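Local coordinates for protein Keto/oxoacid ferredoxin oxidoreductase, gamma subunit (Geobacter sulfurreducens, PDB 3ON3) that probably serves as the gamma subunit of a 2-oxoacid:ferredoxin oxidoreductase, an enzyme that oxidises 2-oxoacids and passes the electrons to ferredoxin, at residues Q79-C82 against D83-A87; I118-A121 against K122-G126; A170-M173 against G174-K177. One frame throughout, in Å; residues are numbered along the deposited sequence.

Each contact joins successive turns of its own helix, and each carries a side-chain bond from residue i to i+4. Interactions 2 and 3 belong together: their centres lie 11 Å apart, and helix 164-181 packs on helix 117-125. K177 of interaction 3 sends NZ across to D124 OD2 of interaction 2, a salt bridge of 2.9 Å, and probably hydrogen-bonds T120 OG1 at 2.8 Å from NZ. The same two helices also touch where V125 CG2 lies 3.7 Å from A170 CA. Interaction 1 stands apart, on helix 79-85 against the mixed sheet. Its nearest atoms are about 9 Å from interaction 2 and about 17 Å from interaction 3, which lies across the chain's centre.

Interaction 1 of 3, residues Q79-C82 against D83-A87; sequences QEAC and DKYSA
Q79 and D83, one turn apart on the short alpha helix 79-85, reach each other across the helix surface, the amide of Q79 turned 32° from the carboxylate of D83. Q79 starts with CG anti to the backbone N (chi1 -172°) and then bends at chi2, which swings NE2 round to D83 OD1, 2.8 Å away. The carboxylate oxygen lies in the plane of the amide; seen from D83, the donor comes on the syn side but well out of the carboxylate plane. The same amide nitrogen also bonds K104 O, so Q79 ties the first turn to the loop beyond strand 93-98. With an alanine at Q79, D83 OD1 would probably lose this donor and K104 O this tie to the first turn.

The backbone bond of the same pair, D83 N to Q79 O, is short and nearly straight (172°). On the buried side, A81 CB packs 4.2 Å from Y85 CD2, and both residues lean on strands 6-12 and 71-76, seating the helix on the sheet. C82 adds to this, touching A76. Over one face of the Y85 ring comes K84 CG, 3.8 Å above its plane near the centre; the lysine chain runs on extended, and its NZ bonds A51 O. Further along, S86 N bonds C82 O at 3.1 Å.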
loop_
_atom_site.group_PDB
_atom_site.type_symbol
_atom_site.label_atom_id
_atom_site.label_comp_id
_atom_site.label_asym_id
_atom_site.label_seq_id
_atom_site.Cartn_x
_atom_site.Cartn_y
_atom_site.Cartn_z
ATOM N N GLN B 79 18.397 -3.101 -12.454
ATOM C CA GLN B 79 19.224 -4.315 -12.602
ATOM C C GLN B 79 19.249 -5.156 -11.327
ATOM O O GLN B 79 19.083 -6.376 -11.352
ATOM C CB GLN B 79 20.662 -3.931 -12.983
ATOM C CG GLN B 79 21.559 -5.114 -13.344
ATOM C CD GLN B 79 21.080 -5.839 -14.584
ATOM O OE1 GLN B 79 21.115 -5.296 -15.684
ATOM N NE2 GLN B 79 20.629 -7.075 -14.411
ATOM N N GLU B 80 19.480 -4.465 -10.219
ATOM C CA GLU B 80 19.380 -5.004 -8.864
ATOM C C GLU B 80 18.097 -5.799 -8.597
ATOM O O GLU B 80 18.143 -6.918 -8.099
ATOM C CB GLU B 80 19.484 -3.852 -7.862
ATOM C CG GLU B 80 20.857 -3.158 -7.824
ATOM C CD GLU B 80 21.336 -2.630 -9.192
ATOM O OE1 GLU B 80 20.494 -2.320 -10.074
ATOM O OE2 GLU B 80 22.573 -2.522 -9.379
ATOM N N ALA B 81 16.955 -5.211 -8.935
ATOM C CA ALA B 81 15.667 -5.876 -8.773
ATOM C C ALA B 81 15.593 -7.134 -9.630
ATOM O O ALA B 81 15.125 -8.189 -9.195
ATOM C CB ALA B 81 14.546 -4.925 -9.145
ATOM N N CYS B 82 16.063 -7.007 -10.862
ATOM C CA CYS B 82 16.020 -8.100 -11.810
ATOM C C CYS B 82 16.925 -9.243 -11.346
ATOM O O CYS B 82 16.530 -10.414 -11.349
ATOM C CB CYS B 82 16.458 -7.598 -13.182
ATOM S SG CYS B 82 16.236 -8.790 -14.478
ATOM N N ASP B 83 18.146 -8.889 -10.957
ATOM C CA ASP B 83 19.087 -9.855 -10.392
ATOM C C ASP B 83 18.482 -10.574 -9.192
ATOM O O ASP B 83 18.444 -11.803 -9.133
ATOM C CB ASP B 83 20.361 -9.139 -9.953
ATOM C CG ASP B 83 21.130 -8.554 -11.114
ATOM O OD1 ASP B 83 20.781 -8.858 -12.271
ATOM O OD2 ASP B 83 22.087 -7.791 -10.866
ATOM N N LYS B 84 17.993 -9.789 -8.243
ATOM C CA LYS B 84 17.424 -10.311 -7.006
ATOM C C LYS B 84 16.148 -11.139 -7.185
ATOM O O LYS B 84 15.932 -12.117 -6.474
ATOM C CB LYS B 84 17.146 -9.150 -6.049
ATOM C CG LYS B 84 16.661 -9.545 -4.662
ATOM C CD LYS B 84 16.705 -8.334 -3.742
ATOM C CE LYS B 84 16.317 -8.686 -2.311
ATOM N NZ LYS B 84 16.525 -7.537 -1.376
ATOM N N TYR B 85 15.293 -10.758 -8.124
ATOM C CA TYR B 85 13.940 -11.295 -8.109
ATOM C C TYR B 85 13.544 -12.278 -9.214
ATOM O O TYR B 85 12.557 -13.001 -9.066
ATOM C CB TYR B 85 12.953 -10.151 -8.026
ATOM C CG TYR B 85 12.992 -9.442 -6.695
ATOM C CD1 TYR B 85 12.731 -10.131 -5.515
ATOM C CD2 TYR B 85 13.280 -8.085 -6.617
ATOM C CE1 TYR B 85 12.766 -9.487 -4.285
ATOM C CE2 TYR B 85 13.313 -7.432 -5.404
ATOM C CZ TYR B 85 13.051 -8.134 -4.235
ATOM O OH TYR B 85 13.073 -7.477 -3.016
ATOM N N SER B 86 14.315 -12.323 -10.299
ATOM C CA SER B 86 13.940 -13.115 -11.462
ATOM C C SER B 86 13.825 -14.612 -11.178
ATOM O O SER B 86 13.044 -15.312 -11.826
ATOM C CB SER B 86 14.928 -12.883 -12.601
ATOM O OG SER B 86 16.155 -13.564 -12.356
ATOM N N ALA B 87 14.602 -15.107 -10.216
ATOM C CA ALA B 87 14.609 -16.533 -9.904
ATOM C C ALA B 87 13.232 -17.045 -9.491
ATOM O O ALA B 87 12.917 -18.222 -9.677
ATOM C CB ALA B 87 15.647 -16.846 -8.819
#

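Interaction 2 of 3, residues I118-A121 against K122-G126; sequences INTA and KNDVG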
loop_
_atom_site.group_PDB
_atom_site.type_symbol
_atom_site.label_atom_id
_atom_site.label_comp_id
_atom_site.label_asym_id
_atom_site.label_seq_id
_atom_site.Cartn_x
_atom_site.Cartn_y
_atom_site.Cartn_z
ATOM N N ILE B 118 11.125 4.355 -17.609
ATOM C CA ILE B 118 11.424 5.530 -16.805
ATOM C C ILE B 118 11.471 6.775 -17.686
ATOM O O ILE B 118 10.973 7.833 -17.322
ATOM C CB ILE B 118 12.750 5.351 -16.014
ATOM C CG1 ILE B 118 12.490 4.611 -14.698
ATOM C CG2 ILE B 118 13.325 6.689 -15.656
ATOM C CD1 ILE B 118 13.216 3.320 -14.545
ATOM N N ASN B 119 12.047 6.623 -18.868
ATOM C CA ASN B 119 12.260 7.735 -19.768
ATOM C C ASN B 119 10.990 8.120 -20.501
ATOM O O ASN B 119 10.807 9.273 -20.884
ATOM C CB ASN B 119 13.343 7.377 -20.770
ATOM C CG ASN B 119 14.154 8.569 -21.178
ATOM O OD1 ASN B 119 13.889 9.186 -22.211
ATOM N ND2 ASN B 119 15.142 8.919 -20.362
ATOM N N THR B 120 10.118 7.144 -20.709
ATOM C CA THR B 120 8.777 7.444 -21.187
ATOM C C THR B 120 8.131 8.422 -20.204
ATOM O O THR B 120 7.699 9.508 -20.588
ATOM C CB THR B 120 7.909 6.176 -21.314
ATOM O OG1 THR B 120 8.406 5.351 -22.383
ATOM C CG2 THR B 120 6.456 6.557 -21.599
ATOM N N ALA B 121 8.088 8.038 -18.928
ATOM C CA ALA B 121 7.519 8.892 -17.895
ATOM C C ALA B 121 8.184 10.261 -17.898
ATOM O O ALA B 121 7.505 11.295 -17.867
ATOM C CB ALA B 121 7.669 8.231 -16.513
ATOM N N LYS B 122 9.516 10.264 -17.938
ATOM C CA LYS B 122 10.280 11.502 -17.804
ATOM C C LYS B 122 10.173 12.428 -19.021
ATOM O O LYS B 122 9.958 13.626 -18.873
ATOM C CB LYS B 122 11.753 11.221 -17.464
ATOM C CG LYS B 122 12.533 12.485 -17.072
ATOM C CD LYS B 122 14.035 12.431 -17.376
ATOM C CE LYS B 122 14.647 13.842 -17.243
ATOM N NZ LYS B 122 16.074 13.982 -17.702
ATOM N N ASN B 123 10.311 11.878 -20.221
ATOM C CA ASN B 123 10.399 12.711 -21.425
ATOM C C ASN B 123 9.112 12.847 -22.235
ATOM O O ASN B 123 8.819 13.910 -22.768
ATOM C CB ASN B 123 11.533 12.219 -22.328
ATOM C CG ASN B 123 12.896 12.637 -21.820
ATOM O OD1 ASN B 123 13.191 13.829 -21.708
ATOM N ND2 ASN B 123 13.735 11.660 -21.507
ATOM N N ASP B 124 8.354 11.766 -22.334
ATOM C CA ASP B 124 7.124 11.778 -23.121
ATOM C C ASP B 124 5.978 12.406 -22.337
ATOM O O ASP B 124 5.321 13.318 -22.824
ATOM C CB ASP B 124 6.758 10.360 -23.566
ATOM C CG ASP B 124 7.870 9.696 -24.353
ATOM O OD1 ASP B 124 8.868 10.379 -24.650
ATOM O OD2 ASP B 124 7.753 8.495 -24.675
ATOM N N VAL B 125 5.756 11.921 -21.118
ATOM C CA VAL B 125 4.717 12.461 -20.258
ATOM C C VAL B 125 5.184 13.773 -19.628
ATOM O O VAL B 125 4.386 14.679 -19.390
ATOM C CB VAL B 125 4.356 11.472 -19.145
ATOM C CG1 VAL B 125 3.331 12.084 -18.194
ATOM C CG2 VAL B 125 3.838 10.186 -19.740
ATOM N N GLY B 126 6.482 13.874 -19.366
ATOM C CA GLY B 126 7.031 15.044 -18.707
ATOM C C GLY B 126 6.900 15.050 -17.189
ATOM O O GLY B 126 6.978 16.111 -16.568
#
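N119 and N123 make the side-chain hydrogen bond of this turn, on helix 117-125: N123 ND2 donates a hydrogen bond to N119 OD1 at 2.6 Å. Their amide planes stand 46° apart, and the donor comes in above the carbonyl plane of N119, missing the lone-pair directions. N123 has CG anti to its carbonyl carbon (chi1 -77°), which lays the amide back along the helix toward N119.

Among the backbone bonds, K122 N to I118 O and N123 N to N119 O are ordinary alpha-helical ones. T120 O then takes two donors, D124 N at 2.9 Å and V125 N at 3.1 Å. The second bond, from residue i+5, is the straighter at 165° and marks a pi-type widening of the final turn. G126 follows with positive phi, ending the helix where a side chain would jam against the carbonyl oxygen before it.

Two van der Waals contacts set carbon against oxygen: T120 CG2 lies 3.9 Å from D124 OD2, and V125 CB sits against A121 O. Apolar packing faces outward, V125 on L166 and A170 of helix 164-181, A121 on A131 and V134.

The polar ends of T120 and D124 both find K177 of helix 164-181, by a hydrogen bond and a salt bridge respectively. The lysine's positive charge would thus probably help keep D124 ionised, and the pair fastens the two helices together.

Interaction 3 of 3, residues A170-M173 against G174-K177; sequences AFQM and GFEK
Q172 and E176 form an i to i+4 amide-carboxylate contact in the middle of helix 164-181, the last long helix of the chain, with M173 and K177 making a second i to i+4 pair, an aliphatic one, beside it. Q172 NE2 donates to E176 OE2 at 2.9 Å. The bond is fairly straight at 161°, and OE2 lies in the amide plane of Q172. From the glutamate the donor appears on the anti side and tilted out of the carboxylate plane. The two flat groups stand 72° apart, and the side chains cross at about a right angle. Q172 gets there with CG anti to the backbone N (chi1 177°) and a bend at chi2 that turns the amide along the helix. Its other polar amide atom, OE1, accepts from K148 NZ, and K148 also makes a cation-pi contact with F175.

This is a regular alpha helix, packed in a helical layer with helices 117-125, 131-143 and 148-157. Four backbone bonds of the i to i+4 kind carry it through the pair, among them E176 N to Q172 O at 2.8 Å. G174, whose N bonds A170 O, is buried. Three helices pack on this part: A170 and F171 touch helix 131-143, F171 also helix 148-157, while A170 and M173 lie against helix 117-125.

M173, present as selenomethionine, runs alongside K177, the two chains pointing the same way. Their ends meet through methyl and methylene, M173 CE to K177 CE at 3.7 Å. The extended lysine carries NZ on past the selenomethionine to T120 and D124 of helix 117-125, while nearer the backbone K177 CG passes 3.3 Å from M173 O.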
loop_
_atom_site.group_PDB
_atom_site.type_symbol
_atom_site.label_atom_id
_atom_site.label_comp_id
_atom_site.label_asym_id
_atom_site.label_seq_id
_atom_site.Cartn_x
_atom_site.Cartn_y
_atom_site.Cartn_z
ATOM N N ALA B 170 0.370 8.655 -19.009
ATOM C CA ALA B 170 1.394 7.705 -18.591
ATOM C C ALA B 170 0.868 6.283 -18.708
ATOM O O ALA B 170 1.556 5.383 -19.198
ATOM C CB ALA B 170 1.839 7.993 -17.137
ATOM N N PHE B 171 -0.349 6.083 -18.224
ATOM C CA PHE B 171 -0.967 4.769 -18.252
ATOM C C PHE B 171 -1.155 4.287 -19.695
ATOM O O PHE B 171 -0.808 3.156 -20.030
ATOM C CB PHE B 171 -2.309 4.818 -17.519
ATOM C CG PHE B 171 -3.165 3.592 -17.716
ATOM C CD1 PHE B 171 -2.902 2.421 -17.010
ATOM C CD2 PHE B 171 -4.257 3.621 -18.580
ATOM C CE1 PHE B 171 -3.700 1.292 -17.181
ATOM C CE2 PHE B 171 -5.063 2.488 -18.764
ATOM C CZ PHE B 171 -4.788 1.329 -18.063
ATOM N N GLN B 172 -1.713 5.152 -20.540
ATOM C CA GLN B 172 -1.967 4.821 -21.943
ATOM C C GLN B 172 -0.663 4.468 -22.659
ATOM O O GLN B 172 -0.581 3.473 -23.362
ATOM C CB GLN B 172 -2.669 5.996 -22.647
ATOM C CG GLN B 172 -2.921 5.785 -24.126
ATOM C CD GLN B 172 -3.653 4.489 -24.411
ATOM O OE1 GLN B 172 -4.577 4.113 -23.704
ATOM N NE2 GLN B 172 -3.223 3.795 -25.445
HETATM N N MSE B 173 0.362 5.283 -22.447
HETATM C CA MSE B 173 1.653 5.071 -23.082
HETATM C C MSE B 173 2.373 3.814 -22.623
HETATM O O MSE B 173 3.001 3.124 -23.438
HETATM C CB MSE B 173 2.555 6.282 -22.897
HETATM C CG MSE B 173 2.018 7.539 -23.558
HETATM SE SE MSE B 173 3.429 8.845 -23.902
HETATM C CE MSE B 173 4.366 7.883 -25.324
ATOM N N GLY B 174 2.325 3.530 -21.324
ATOM C CA GLY B 174 2.873 2.282 -20.828
ATOM C C GLY B 174 2.205 1.128 -21.577
ATOM O O GLY B 174 2.854 0.192 -22.085
ATOM N N PHE B 175 0.883 1.212 -21.629
ATOM C CA PHE B 175 0.026 0.242 -22.288
ATOM C C PHE B 175 0.425 0.055 -23.744
ATOM O O PHE B 175 0.647 -1.066 -24.192
ATOM C CB PHE B 175 -1.423 0.729 -22.207
ATOM C CG PHE B 175 -2.440 -0.262 -22.681
ATOM C CD1 PHE B 175 -2.956 -1.214 -21.807
ATOM C CD2 PHE B 175 -2.934 -0.200 -23.978
ATOM C CE1 PHE B 175 -3.923 -2.104 -22.223
ATOM C CE2 PHE B 175 -3.917 -1.089 -24.406
ATOM C CZ PHE B 175 -4.413 -2.040 -23.529
ATOM N N GLU B 176 0.533 1.158 -24.474
ATOM C CA GLU B 176 0.837 1.101 -25.900
ATOM C C GLU B 176 2.224 0.502 -26.159
ATOM O O GLU B 176 2.365 -0.411 -26.973
ATOM C CB GLU B 176 0.799 2.490 -26.523
ATOM C CG GLU B 176 -0.526 3.198 -26.473
ATOM C CD GLU B 176 -0.416 4.619 -26.956
ATOM O OE1 GLU B 176 0.714 5.151 -26.989
ATOM O OE2 GLU B 176 -1.457 5.207 -27.292
ATOM N N LYS B 177 3.235 1.041 -25.481
ATOM C CA LYS B 177 4.630 0.659 -25.725
ATOM C C LYS B 177 4.932 -0.794 -25.362
ATOM O O LYS B 177 5.678 -1.459 -26.069
ATOM C CB LYS B 177 5.604 1.584 -24.998
ATOM C CG LYS B 177 5.630 3.012 -25.506
ATOM C CD LYS B 177 6.850 3.725 -24.951
ATOM C CE LYS B 177 6.908 5.173 -25.364
ATOM N NZ LYS B 177 8.291 5.708 -25.177
#